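Local coordinates for transglutaminase-like enzymes, putative cysteine protease (Cytophaga hutchinsonii, PDB 3ISR), which is a putative cysteine protease of the transglutaminase-like superfamily, probably using a cysteine nucleophile to act on peptide or amide bonds, at residues R200-Y205 / C217-I222; W226-A231 / K288-Q293; I114-P119 / T245-A250; G179-F184 / D213-F218; S144-I149 / L195-R200. One frame throughout, in Å; residues are numbered along the deposited sequence.

Contacts 1 and 2 lie closest, with centres about 8 Å apart; contacts 4 and 5 are farthest, at about 17 Å. All five reach the antiparallel sheet of strands 225-229, 215-222, 199-206 and 240-246. Contact 1 joins its two middle strands, and contacts 4 and 5 bring helices 181-194 and 142-156 to it. Contact 2 ties edge strand 225-229 to the C-terminal strand 288-291 of another sheet, while contact 3 holds the loop before helix 129-136 against the end of strand 240-246. Along the chain, contact 3 spans contacts 1, 4 and 5, and its segments alternate with those of contact 2. Contacts 4 and 2 supply the parts of a probable Cys-His-Asp site.

Contact 1: residues R200-Y205 / C217-I222; sequences RYFTGY and CFEAYI
The guanidinium of Arg200 meets Glu219 at its edge, with OE1 in its plane, and enters a cation-pi contact with Trp226. Two of its nitrogens converge on that one oxygen: NE lies 2.7 Å from Glu219 OE1, and NH2 lies 2.8 Å from the same Glu219 OE1. Both donors come from one face of the carboxylate. The grip is side-on, through NE and NH2, and the planes of the two groups are 33° apart, so it is not coplanar. Arg200 CG sits between the backbone N and the carbonyl carbon (chi1 66°), and from there the extended chain carries NE across to the neighbouring strand. The Phe202 ring is approached obliquely at its two ortho carbons. Phe202 CD1 is 3.6 Å from Glu219 OE2, and CD2 is 3.7 Å from Cys217 SG in a sulfur-aromatic contact. Backbone bonds fix this register. Arg200 N to Glu219 O measures 2.9 Å and is returned by Glu219 N to Arg200 O; Phe202 and Cys217 form the next hydrogen-bonded pair, with Cys217 N 2.8 Å from Phe202 O. Between them, Tyr201 and Phe218 make a non-hydrogen-bonded pair, where Phe218 CA approaches Arg200 O at 3.3 Å. The result is an antiparallel beta hairpin with strong twist, its short strand segments running at 136°. Arg200, Phe202, Cys217 and Glu219 share one face of the sheet. Tyr201 and Phe218 project from the other, onto helix 181-194, with Phe218 also touching helix 142-156, while strand 240-246 pairs with the other side of strand 199-206.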
# COMPACT_ATOMS: atom_id res chain seq x y z
N ARG B 200 -6.89 19.12 12.83
CA ARG B 200 -7.43 18.06 13.66
C ARG B 200 -8.81 17.61 13.13
O ARG B 200 -9.47 18.33 12.38
CB ARG B 200 -7.52 18.50 15.13
CG ARG B 200 -8.55 19.66 15.36
CD ARG B 200 -8.52 20.16 16.81
NE ARG B 200 -9.67 21.03 17.06
CZ ARG B 200 -9.85 21.74 18.17
NH1 ARG B 200 -8.95 21.72 19.15
NH2 ARG B 200 -10.94 22.49 18.29
N TYR B 201 -9.21 16.44 13.57
CA TYR B 201 -10.45 15.81 13.16
C TYR B 201 -11.60 16.30 14.06
O TYR B 201 -11.43 16.44 15.27
CB TYR B 201 -10.23 14.32 13.34
CG TYR B 201 -11.30 13.39 12.82
CD1 TYR B 201 -11.42 13.14 11.46
CD2 TYR B 201 -12.12 12.69 13.71
CE1 TYR B 201 -12.37 12.23 10.98
CE2 TYR B 201 -13.08 11.78 13.24
CZ TYR B 201 -13.19 11.57 11.87
OH TYR B 201 -14.10 10.69 11.36
N PHE B 202 -12.76 16.56 13.45
CA PHE B 202 -13.94 17.07 14.15
C PHE B 202 -15.13 16.15 13.83
O PHE B 202 -15.40 15.88 12.67
CB PHE B 202 -14.21 18.51 13.67
CG PHE B 202 -15.48 19.16 14.24
CD1 PHE B 202 -15.39 20.19 15.16
CD2 PHE B 202 -16.74 18.76 13.81
CE1 PHE B 202 -16.56 20.81 15.68
CE2 PHE B 202 -17.91 19.37 14.31
CZ PHE B 202 -17.80 20.40 15.25
N THR B 203 -15.82 15.67 14.85
CA THR B 203 -17.08 14.93 14.64
C THR B 203 -18.22 15.67 15.29
O THR B 203 -18.04 16.32 16.31
CB THR B 203 -17.03 13.50 15.18
OG1 THR B 203 -16.74 13.52 16.59
CG2 THR B 203 -15.94 12.71 14.46
N GLY B 204 -19.42 15.56 14.71
CA GLY B 204 -20.55 16.22 15.31
C GLY B 204 -21.89 15.79 14.78
O GLY B 204 -21.99 14.99 13.83
N TYR B 205 -22.93 16.30 15.44
CA TYR B 205 -24.29 16.30 14.88
C TYR B 205 -24.38 17.47 13.89
O TYR B 205 -23.76 18.50 14.10
CB TYR B 205 -25.30 16.47 16.00
CG TYR B 205 -25.34 15.29 16.94
CD1 TYR B 205 -26.22 14.24 16.73
CD2 TYR B 205 -24.49 15.21 18.03
CE1 TYR B 205 -26.25 13.13 17.58
CE2 TYR B 205 -24.52 14.11 18.91
CZ TYR B 205 -25.40 13.08 18.66
OH TYR B 205 -25.44 11.99 19.52
N CYS B 217 -15.65 16.41 9.89
CA CYS B 217 -14.90 17.34 9.09
C CYS B 217 -13.59 17.67 9.80
O CYS B 217 -13.07 16.85 10.57
CB CYS B 217 -15.72 18.57 8.72
SG CYS B 217 -16.48 19.36 10.12
N PHE B 218 -13.01 18.82 9.51
CA PHE B 218 -11.72 19.12 10.13
C PHE B 218 -11.57 20.59 10.48
O PHE B 218 -12.33 21.44 10.00
CB PHE B 218 -10.56 18.60 9.25
CG PHE B 218 -10.28 19.42 8.01
CD1 PHE B 218 -9.26 20.37 8.01
CD2 PHE B 218 -10.99 19.20 6.84
CE1 PHE B 218 -8.99 21.12 6.84
CE2 PHE B 218 -10.74 19.94 5.70
CZ PHE B 218 -9.73 20.88 5.69
N GLU B 219 -10.58 20.88 11.33
CA GLU B 219 -10.28 22.24 11.72
C GLU B 219 -8.80 22.45 11.54
O GLU B 219 -8.02 21.54 11.77
CB GLU B 219 -10.68 22.50 13.17
CG GLU B 219 -12.21 22.39 13.43
CD GLU B 219 -12.55 22.48 14.91
OE1 GLU B 219 -11.90 21.76 15.71
OE2 GLU B 219 -13.46 23.25 15.30
N ALA B 220 -8.43 23.62 11.05
CA ALA B 220 -7.02 23.98 10.89
C ALA B 220 -6.72 25.12 11.84
O ALA B 220 -7.56 26.00 12.04
CB ALA B 220 -6.72 24.40 9.45
N TYR B 221 -5.50 25.15 12.38
CA TYR B 221 -5.15 26.19 13.32
C TYR B 221 -4.50 27.32 12.57
O TYR B 221 -3.37 27.19 12.09
CB TYR B 221 -4.22 25.65 14.40
CG TYR B 221 -4.01 26.57 15.57
CD1 TYR B 221 -4.97 26.65 16.60
CD2 TYR B 221 -2.86 27.34 15.68
CE1 TYR B 221 -4.78 27.48 17.71
CE2 TYR B 221 -2.65 28.17 16.80
CZ TYR B 221 -3.61 28.22 17.80
OH TYR B 221 -3.42 29.04 18.91
N ILE B 222 -5.23 28.43 12.44
CA ILE B 222 -4.83 29.53 11.59
C ILE B 222 -4.96 30.82 12.38
O ILE B 222 -6.06 31.17 12.85
CB ILE B 222 -5.74 29.67 10.33
CG1 ILE B 222 -5.81 28.35 9.54
CG2 ILE B 222 -5.24 30.82 9.45
CD1 ILE B 222 -6.91 28.33 8.48

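Contact 2: residues W226-A231 / K288-Q293; sequences WIIFDA and KGLSFQ
Ile228 N donates to Leu290 O over 3.0 Å, at 169°, where edge strand 225-229 crosses strand 288-291 of a second antiparallel sheet at 98°; the crossing is nearly orthogonal, so no continuous strand pairing follows. The tight part is apolar. Ile228 CG2 lies 3.7 Å from Leu290 CD2, the two side chains running side by side and pointing the same way. Ile228 CD1 meets the Phe292 ring at its edge, in plane, 3.8 Å from CE2, while Leu290 CD2 sits over one face of that ring, toward the rim. Ile227 CG2 comes within 3.7 Å of Gly289 CA, an approach allowed by the absence of a side chain there. The looser side, flanked by the partly exposed Trp226, Phe292 and Gln293, is polar and partly water-mediated: one water donates to Trp226 O and accepts from Phe292 N. Ser291 OG, anti to the backbone N, donates to the same carbonyl, Trp226 O, at 2.8 Å. With alanine in place of Ser291, Trp226 O would probably keep its water but lose the hydroxyl donor, and Gln293 NE2 would lose this acceptor. Gln293 NE2 lies 2.9 Å from Ser291 OG, the oxygen being only 8° out of the amide plane.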
# COMPACT_ATOMS: atom_id res chain seq x y z
N TRP B 226 -8.76 27.73 15.85
CA TRP B 226 -9.16 26.54 15.08
C TRP B 226 -10.30 26.95 14.15
O TRP B 226 -11.37 27.38 14.63
CB TRP B 226 -9.59 25.42 16.03
CG TRP B 226 -8.47 24.81 16.75
CD1 TRP B 226 -8.12 25.02 18.06
CD2 TRP B 226 -7.49 23.90 16.21
NE1 TRP B 226 -6.99 24.28 18.37
CE2 TRP B 226 -6.59 23.59 17.25
CE3 TRP B 226 -7.30 23.31 14.95
CZ2 TRP B 226 -5.51 22.69 17.08
CZ3 TRP B 226 -6.21 22.42 14.77
CH2 TRP B 226 -5.34 22.14 15.83
N ILE B 227 -10.07 26.87 12.84
CA ILE B 227 -11.04 27.29 11.86
C ILE B 227 -11.60 26.02 11.24
O ILE B 227 -10.83 25.18 10.78
CB ILE B 227 -10.41 28.14 10.75
CG1 ILE B 227 -9.66 29.38 11.31
CG2 ILE B 227 -11.47 28.57 9.71
CD1 ILE B 227 -10.52 30.37 12.15
N ILE B 228 -12.92 25.91 11.18
CA ILE B 228 -13.57 24.72 10.66
C ILE B 228 -13.72 24.69 9.14
O ILE B 228 -13.98 25.72 8.51
CB ILE B 228 -14.94 24.48 11.36
CG1 ILE B 228 -15.39 23.02 11.13
CG2 ILE B 228 -15.99 25.50 10.91
CD1 ILE B 228 -16.15 22.42 12.30
N PHE B 229 -13.55 23.51 8.55
CA PHE B 229 -13.64 23.33 7.09
C PHE B 229 -14.33 22.01 6.81
O PHE B 229 -14.18 21.06 7.57
CB PHE B 229 -12.26 23.26 6.46
CG PHE B 229 -11.51 24.56 6.49
CD1 PHE B 229 -11.57 25.44 5.42
CD2 PHE B 229 -10.73 24.90 7.60
CE1 PHE B 229 -10.87 26.67 5.46
CE2 PHE B 229 -10.04 26.12 7.66
CZ PHE B 229 -10.10 27.00 6.58
N ASP B 230 -15.06 21.92 5.70
CA ASP B 230 -15.75 20.67 5.38
C ASP B 230 -15.78 20.51 3.88
O ASP B 230 -16.60 21.12 3.20
CB ASP B 230 -17.18 20.69 5.95
CG ASP B 230 -18.00 19.47 5.57
OD1 ASP B 230 -17.46 18.51 4.98
OD2 ASP B 230 -19.22 19.46 5.84
N ALA B 231 -14.88 19.68 3.36
CA ALA B 231 -14.75 19.48 1.93
C ALA B 231 -15.91 18.74 1.30
O ALA B 231 -16.00 18.73 0.07
CB ALA B 231 -13.42 18.78 1.60
N LYS B 288 -12.87 34.96 5.52
CA LYS B 288 -13.48 34.84 6.84
C LYS B 288 -13.43 33.39 7.30
O LYS B 288 -13.67 32.48 6.51
CB LYS B 288 -14.94 35.32 6.78
N GLY B 289 -13.11 33.17 8.57
CA GLY B 289 -13.06 31.82 9.13
C GLY B 289 -14.08 31.64 10.24
O GLY B 289 -14.18 32.49 11.14
N LEU B 290 -14.83 30.54 10.20
CA LEU B 290 -15.73 30.22 11.31
C LEU B 290 -14.99 29.39 12.36
O LEU B 290 -14.31 28.42 12.04
CB LEU B 290 -16.97 29.47 10.81
CG LEU B 290 -18.11 29.34 11.83
CD1 LEU B 290 -19.42 29.34 11.10
CD2 LEU B 290 -17.95 28.07 12.69
N SER B 291 -15.17 29.76 13.63
CA SER B 291 -14.50 29.09 14.74
C SER B 291 -15.45 28.87 15.90
O SER B 291 -16.15 29.81 16.33
CB SER B 291 -13.31 29.92 15.21
OG SER B 291 -12.63 29.30 16.29
N PHE B 292 -15.48 27.64 16.40
CA PHE B 292 -16.28 27.31 17.58
C PHE B 292 -15.58 27.65 18.91
O PHE B 292 -14.73 26.91 19.39
CB PHE B 292 -16.79 25.87 17.50
CG PHE B 292 -17.81 25.66 16.41
CD1 PHE B 292 -19.09 26.20 16.54
CD2 PHE B 292 -17.49 24.97 15.24
CE1 PHE B 292 -20.04 26.03 15.53
CE2 PHE B 292 -18.44 24.80 14.24
CZ PHE B 292 -19.71 25.33 14.38
N GLN B 293 -15.96 28.80 19.47
CA GLN B 293 -15.42 29.32 20.74
C GLN B 293 -16.24 30.53 21.19
O GLN B 293 -16.97 31.12 20.39
CB GLN B 293 -13.96 29.73 20.58
CG GLN B 293 -13.69 30.55 19.33
CD GLN B 293 -12.34 31.24 19.35
OE1 GLN B 293 -12.05 32.06 20.23
NE2 GLN B 293 -11.51 30.91 18.37
O HOH W 1 -13.72 25.88 15.04

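Contact 3: residues I114-P119 / T245-A250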
# COMPACT_ATOMS: atom_id res chain seq x y z
N ILE B 114 1.02 21.57 18.95
CA ILE B 114 2.11 20.89 18.23
C ILE B 114 1.76 19.49 17.72
O ILE B 114 2.10 19.17 16.59
CB ILE B 114 3.40 20.88 19.07
CG1 ILE B 114 3.87 22.32 19.33
CG2 ILE B 114 4.50 20.03 18.39
CD1 ILE B 114 4.31 23.08 18.09
N PRO B 115 1.11 18.64 18.55
CA PRO B 115 0.82 17.28 18.09
C PRO B 115 0.05 17.22 16.77
O PRO B 115 0.19 16.25 16.02
CB PRO B 115 -0.03 16.69 19.24
CG PRO B 115 0.43 17.44 20.43
CD PRO B 115 0.70 18.84 19.96
N PHE B 116 -0.71 18.27 16.46
CA PHE B 116 -1.56 18.27 15.27
C PHE B 116 -0.81 18.64 14.00
O PHE B 116 -1.39 18.78 12.94
CB PHE B 116 -2.81 19.13 15.53
CG PHE B 116 -3.62 18.62 16.68
CD1 PHE B 116 -4.42 17.49 16.52
CD2 PHE B 116 -3.54 19.22 17.94
CE1 PHE B 116 -5.17 16.97 17.59
CE2 PHE B 116 -4.28 18.71 19.04
CZ PHE B 116 -5.10 17.58 18.85
N LEU B 117 0.51 18.78 14.11
CA LEU B 117 1.38 18.91 12.95
C LEU B 117 1.86 17.53 12.45
O LEU B 117 2.44 17.43 11.36
CB LEU B 117 2.60 19.77 13.31
CG LEU B 117 2.36 21.28 13.49
CD1 LEU B 117 3.52 21.95 14.27
CD2 LEU B 117 2.17 21.95 12.12
N PHE B 118 1.68 16.49 13.25
CA PHE B 118 2.31 15.19 12.99
C PHE B 118 1.39 14.18 12.33
O PHE B 118 0.17 14.27 12.48
CB PHE B 118 2.95 14.64 14.27
CG PHE B 118 4.10 15.48 14.72
CD1 PHE B 118 5.33 15.38 14.10
CD2 PHE B 118 3.92 16.44 15.71
CE1 PHE B 118 6.42 16.20 14.50
CE2 PHE B 118 4.97 17.26 16.12
CZ PHE B 118 6.22 17.15 15.52
N PRO B 119 1.97 13.25 11.56
CA PRO B 119 1.13 12.23 10.91
C PRO B 119 0.42 11.39 11.95
O PRO B 119 0.94 11.21 13.08
CB PRO B 119 2.13 11.36 10.14
CG PRO B 119 3.47 12.07 10.20
CD PRO B 119 3.42 13.08 11.29
N THR B 245 -13.09 16.21 19.04
CA THR B 245 -11.94 16.47 18.17
C THR B 245 -10.79 15.52 18.55
O THR B 245 -10.71 15.04 19.69
CB THR B 245 -11.49 17.96 18.23
OG1 THR B 245 -11.11 18.31 19.57
CG2 THR B 245 -12.63 18.88 17.80
N GLY B 246 -9.89 15.26 17.62
CA GLY B 246 -8.68 14.51 17.94
C GLY B 246 -7.81 14.49 16.70
O GLY B 246 -8.08 15.19 15.74
N ARG B 247 -6.77 13.68 16.73
CA ARG B 247 -5.83 13.64 15.62
C ARG B 247 -6.49 13.10 14.35
O ARG B 247 -6.24 13.60 13.26
CB ARG B 247 -4.60 12.82 16.02
CG ARG B 247 -3.82 13.44 17.15
CD ARG B 247 -2.67 12.56 17.65
NE ARG B 247 -1.64 12.40 16.62
CZ ARG B 247 -0.51 11.71 16.76
NH1 ARG B 247 0.33 11.63 15.74
NH2 ARG B 247 -0.22 11.11 17.92
N ASP B 248 -7.33 12.08 14.51
CA ASP B 248 -8.08 11.49 13.40
C ASP B 248 -9.11 10.57 14.01
O ASP B 248 -9.28 10.61 15.24
CB ASP B 248 -7.18 10.76 12.38
CG ASP B 248 -6.37 9.62 12.96
OD1 ASP B 248 -6.72 9.04 14.01
OD2 ASP B 248 -5.33 9.26 12.33
N ALA B 249 -9.76 9.77 13.18
CA ALA B 249 -10.88 8.92 13.67
C ALA B 249 -10.46 7.88 14.71
O ALA B 249 -11.30 7.39 15.45
CB ALA B 249 -11.61 8.25 12.51
N ALA B 250 -9.17 7.55 14.81
CA ALA B 250 -8.73 6.61 15.85
C ALA B 250 -9.06 7.18 17.24
O ALA B 250 -9.23 6.43 18.21
CB ALA B 250 -7.21 6.34 15.74
O HOH W 2 -1.26 14.33 14.73
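Three groups hold one bridging water between the segments: it donates to Pro115 O at 2.7 Å and to Phe118 O at 2.7 Å, and accepts from Arg247 NE at 2.7 Å. The two carbonyls belong to a 3-10 turn, 114-117, and the residue that follows it, so the water links the turn to the arginine side chain. Beyond it, Arg247 NH1 lies 2.8 Å from Pro119 O, a weak hydrogen bond because its N-H points well off the acceptor (117°). The stronger partner of this guanidinium is Asp251 of the second subunit, which forms a salt bridge with NH2. The bend at chi3 (66°) turns the guanidinium so that NE addresses the water while NH1 addresses Pro119. Nearer the backbone, Phe116 offers its ring edge to the strand end: CE1 is 3.8 Å from Arg247 CG and 3.7 Å from Gly246 C, with Arg247 N in the ring plane. Ring and guanidinium stand nearly perpendicular, at 87°, so they do not stack. Replacing Arg247 with alanine would probably leave the water without its NE donor and Asp251 of the second subunit without its charge partner. Just beyond, Ala250 N donates to Asp248 OD1 at 3.0 Å, an Asx turn that opens the next 3-10 segment where strand 240-246 runs out at this subunit interface.

Contact 4: residues G179-F184 / D213-F218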
# COMPACT_ATOMS: atom_id res chain seq x y z
N GLY B 179 -15.14 8.56 -1.32
CA GLY B 179 -15.25 8.33 0.11
C GLY B 179 -16.49 8.99 0.66
O GLY B 179 -17.35 9.45 -0.11
N VAL B 180 -16.57 9.03 1.99
CA VAL B 180 -17.66 9.67 2.71
C VAL B 180 -17.01 10.68 3.65
O VAL B 180 -15.80 10.93 3.55
CB VAL B 180 -18.54 8.64 3.45
CG1 VAL B 180 -19.41 7.84 2.45
CG2 VAL B 180 -17.69 7.70 4.32
N CYS B 181 -17.78 11.29 4.55
CA CYS B 181 -17.22 12.42 5.29
C CYS B 181 -15.92 12.09 6.05
O CYS B 181 -15.00 12.90 6.06
CB CYS B 181 -18.25 13.07 6.22
SG CYS B 181 -18.93 12.01 7.49
N ARG B 182 -15.84 10.92 6.69
CA ARG B 182 -14.61 10.55 7.42
C ARG B 182 -13.35 10.64 6.54
O ARG B 182 -12.28 11.12 6.96
CB ARG B 182 -14.78 9.13 7.96
CG ARG B 182 -13.58 8.49 8.68
CD ARG B 182 -14.04 7.05 9.03
NE ARG B 182 -13.15 6.29 9.90
CZ ARG B 182 -12.03 5.66 9.52
NH1 ARG B 182 -11.58 5.75 8.25
NH2 ARG B 182 -11.34 4.97 10.42
N ASP B 183 -13.51 10.21 5.30
CA ASP B 183 -12.41 10.20 4.34
C ASP B 183 -12.06 11.60 3.86
O ASP B 183 -10.88 11.90 3.66
CB ASP B 183 -12.79 9.31 3.15
CG ASP B 183 -13.24 7.92 3.58
OD1 ASP B 183 -12.47 7.20 4.26
OD2 ASP B 183 -14.40 7.55 3.29
N PHE B 184 -13.06 12.44 3.61
CA PHE B 184 -12.83 13.83 3.21
C PHE B 184 -12.12 14.59 4.33
O PHE B 184 -11.22 15.40 4.08
CB PHE B 184 -14.16 14.54 2.90
CG PHE B 184 -14.74 14.23 1.54
CD1 PHE B 184 -15.11 12.93 1.18
CD2 PHE B 184 -15.02 15.27 0.66
CE1 PHE B 184 -15.69 12.66 -0.07
CE2 PHE B 184 -15.62 15.01 -0.61
CZ PHE B 184 -15.96 13.71 -0.96
N ASP B 213 -27.18 11.82 9.71
CA ASP B 213 -26.11 10.91 10.12
C ASP B 213 -25.13 11.68 11.02
O ASP B 213 -25.27 12.89 11.17
CB ASP B 213 -25.36 10.40 8.88
CG ASP B 213 -24.60 9.12 9.13
OD1 ASP B 213 -24.46 8.71 10.31
OD2 ASP B 213 -24.14 8.52 8.14
N PHE B 214 -24.18 10.98 11.63
CA PHE B 214 -23.06 11.66 12.31
C PHE B 214 -22.22 12.27 11.22
O PHE B 214 -22.23 11.79 10.09
CB PHE B 214 -22.21 10.66 13.11
CG PHE B 214 -22.89 10.14 14.35
CD1 PHE B 214 -23.12 10.97 15.43
CD2 PHE B 214 -23.28 8.81 14.43
CE1 PHE B 214 -23.74 10.47 16.59
CE2 PHE B 214 -23.91 8.31 15.58
CZ PHE B 214 -24.13 9.15 16.67
N HIS B 215 -21.52 13.36 11.53
CA HIS B 215 -20.78 14.03 10.49
C HIS B 215 -19.35 14.18 10.93
O HIS B 215 -19.08 14.25 12.13
CB HIS B 215 -21.40 15.40 10.20
CG HIS B 215 -20.92 16.00 8.92
ND1 HIS B 215 -21.05 15.36 7.71
CD2 HIS B 215 -20.31 17.18 8.65
CE1 HIS B 215 -20.55 16.11 6.75
NE2 HIS B 215 -20.09 17.22 7.30
N ALA B 216 -18.44 14.20 9.97
CA ALA B 216 -17.02 14.43 10.27
C ALA B 216 -16.45 15.49 9.34
O ALA B 216 -16.73 15.48 8.15
CB ALA B 216 -16.22 13.10 10.13
N CYS B 217 -15.65 16.41 9.89
CA CYS B 217 -14.90 17.34 9.09
C CYS B 217 -13.59 17.67 9.80
O CYS B 217 -13.07 16.85 10.57
CB CYS B 217 -15.72 18.57 8.72
SG CYS B 217 -16.48 19.36 10.12
N PHE B 218 -13.01 18.82 9.51
CA PHE B 218 -11.72 19.12 10.13
C PHE B 218 -11.57 20.59 10.48
O PHE B 218 -12.33 21.44 10.00
CB PHE B 218 -10.56 18.60 9.25
CG PHE B 218 -10.28 19.42 8.01
CD1 PHE B 218 -9.26 20.37 8.01
CD2 PHE B 218 -10.99 19.20 6.84
CE1 PHE B 218 -8.99 21.12 6.84
CE2 PHE B 218 -10.74 19.94 5.70
CZ PHE B 218 -9.73 20.88 5.69
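This is a close, largely apolar contact between the first turn of helix 181-194 and the His215-Ala216 part of strand 215-222, with Cys181 against His215 and Ala216 and no hydrogen bond across it. Cys181 SG comes nearest to the strand at Ala216 N, 3.3 Å away, and also rests 3.9 Å from Ala216 CB. Its CB packs beside the imidazole, 3.8 Å from His215 CE1. SG lies 4.7 Å from the centroid of the His215 ring and 45° off its normal, an oblique sulfur-aromatic approach, and 4.0 Å from His215 ND1. The thiol gets there because it stands between the backbone N and the carbonyl carbon (chi1 61°), which turns it from the helix start toward the strand. Arg182 completes the apolar seam from the backbone, its CA 4.1 Å from Ala216 CB.

A cysteine at a helix N-terminus facing a histidine on an adjacent strand is the arrangement of the transglutaminase-like (papain-like clan) active site. It is consistent with Cys181 and His215 belonging to a Cys-His-Asp catalytic triad, since His215 NE2 is hydrogen-bonded to Asp230. His215 CG lies anti to the backbone N (chi1 -165°), which swings the ring back from a backbone bond that points away from the helix and sets ND1 on the cysteine side. The turn that presents Cys181 is braced at the N-cap: Val180 N donates to Asp183 OD2 at 2.9 Å, through the anti lone pair of that oxygen, which is also hydrogen-bonded to Thr164 OG1.

Contact 5: residues S144-I149 / L195-R200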
# COMPACT_ATOMS: atom_id res chain seq x y z
N SER B 144 -6.18 30.89 2.80
CA SER B 144 -6.43 30.58 1.39
C SER B 144 -5.87 29.22 1.00
O SER B 144 -6.47 28.49 0.19
CB SER B 144 -5.88 31.68 0.49
OG SER B 144 -6.64 32.86 0.68
N LYS B 145 -4.74 28.85 1.58
CA LYS B 145 -4.20 27.54 1.34
C LYS B 145 -5.15 26.42 1.81
O LYS B 145 -5.40 25.48 1.07
CB LYS B 145 -2.85 27.41 2.03
CG LYS B 145 -2.01 26.34 1.43
CD LYS B 145 -0.69 26.93 1.00
CE LYS B 145 0.26 27.01 2.14
NZ LYS B 145 1.40 27.86 1.71
N VAL B 146 -5.69 26.53 3.02
CA VAL B 146 -6.60 25.50 3.53
C VAL B 146 -7.91 25.47 2.75
O VAL B 146 -8.48 24.41 2.47
CB VAL B 146 -6.87 25.63 5.05
CG1 VAL B 146 -7.75 24.45 5.55
CG2 VAL B 146 -5.56 25.64 5.82
N LEU B 147 -8.38 26.65 2.37
CA LEU B 147 -9.58 26.71 1.59
C LEU B 147 -9.38 26.07 0.22
O LEU B 147 -10.26 25.35 -0.26
CB LEU B 147 -10.06 28.16 1.46
CG LEU B 147 -11.42 28.32 0.80
CD1 LEU B 147 -12.51 27.66 1.65
CD2 LEU B 147 -11.72 29.82 0.54
N ALA B 148 -8.21 26.28 -0.38
CA ALA B 148 -7.89 25.64 -1.66
C ALA B 148 -7.82 24.12 -1.54
O ALA B 148 -8.20 23.39 -2.48
CB ALA B 148 -6.60 26.18 -2.24
N ILE B 149 -7.30 23.65 -0.40
CA ILE B 149 -7.26 22.22 -0.12
C ILE B 149 -8.68 21.68 -0.10
O ILE B 149 -8.99 20.67 -0.74
CB ILE B 149 -6.52 21.92 1.22
CG1 ILE B 149 -5.01 22.09 1.02
CG2 ILE B 149 -6.84 20.47 1.74
CD1 ILE B 149 -4.22 22.11 2.32
N LEU B 195 1.69 20.49 4.69
CA LEU B 195 2.13 21.89 4.47
C LEU B 195 2.47 22.64 5.76
O LEU B 195 2.54 23.87 5.76
CB LEU B 195 1.05 22.67 3.69
CG LEU B 195 0.73 22.14 2.28
CD1 LEU B 195 -0.62 22.67 1.79
CD2 LEU B 195 1.85 22.44 1.29
N SER B 196 2.70 21.89 6.84
CA SER B 196 3.04 22.47 8.16
C SER B 196 1.94 23.35 8.75
O SER B 196 2.22 24.37 9.38
CB SER B 196 4.38 23.24 8.12
OG SER B 196 5.39 22.45 7.53
N ILE B 197 0.69 22.96 8.54
CA ILE B 197 -0.44 23.68 9.13
C ILE B 197 -1.10 22.70 10.12
O ILE B 197 -1.50 21.61 9.71
CB ILE B 197 -1.45 24.11 8.03
CG1 ILE B 197 -0.77 25.03 7.02
CG2 ILE B 197 -2.70 24.82 8.63
CD1 ILE B 197 -1.56 25.16 5.70
N PRO B 198 -1.20 23.07 11.41
CA PRO B 198 -1.80 22.10 12.32
C PRO B 198 -3.26 21.84 11.96
O PRO B 198 -3.97 22.77 11.59
CB PRO B 198 -1.67 22.75 13.71
CG PRO B 198 -0.65 23.87 13.53
CD PRO B 198 -0.78 24.30 12.09
N ALA B 199 -3.70 20.59 12.04
CA ALA B 199 -5.10 20.28 11.70
C ALA B 199 -5.59 19.14 12.54
O ALA B 199 -4.80 18.28 12.93
CB ALA B 199 -5.23 19.95 10.23
N ARG B 200 -6.89 19.12 12.83
CA ARG B 200 -7.43 18.06 13.66
C ARG B 200 -8.81 17.61 13.13
O ARG B 200 -9.47 18.33 12.38
CB ARG B 200 -7.52 18.50 15.13
CG ARG B 200 -8.55 19.66 15.36
CD ARG B 200 -8.52 20.16 16.81
NE ARG B 200 -9.67 21.03 17.06
CZ ARG B 200 -9.85 21.74 18.17
NH1 ARG B 200 -8.95 21.72 19.15
NH2 ARG B 200 -10.94 22.49 18.29
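Val146 and Ile197 bring residues 144-149 of helix 142-156 within 8.5 Å, CA to CA, of the turn that leads from helix 181-194 into strand 199-206. That turn is a Schellman motif: Ser196, with positive phi (63°), is its C-prime residue, and it ends the helix through bonds from Ile197 N to Cys192 O and from Ser196 N to Arg193 O. The reversal places Leu195 and Ile197 on the side facing helix 142-156, and no hydrogen bond crosses; the packing is apolar.

Two clusters form. In the first, Leu195 CD1 is the meeting point, tip to tip with Ile149 CD1 at 3.7 Å and 3.9 Å from Lys145 CG. Leu195 and Lys145 cross obliquely, and the contact falls on CG, in the aliphatic stem of the lysine, while its chain bends at chi2 and chi3 and carries the ammonium off to the carbonyl of Ile139. Leu195 also touches Ala132 and Phe136 of helix 129-136, placing this cluster among three helices.

The second cluster is two residues on, at Ile197, where Val146 packs on its end. Ile197 CG1 anti to the carbonyl carbon (chi1 -60°) and an extended chi2 (163°) carry CD1 toward the helix. Val146 also touches Phe218, Ala220 and Ile222, so this valine seats helix 142-156 on strand 215-222 as well as on the turn. Both branches of Ile197 share in the packing: Val146 CG2 lies 4.0 Å from Ile197 CD1 and 4.1 Å from Ile197 CG2.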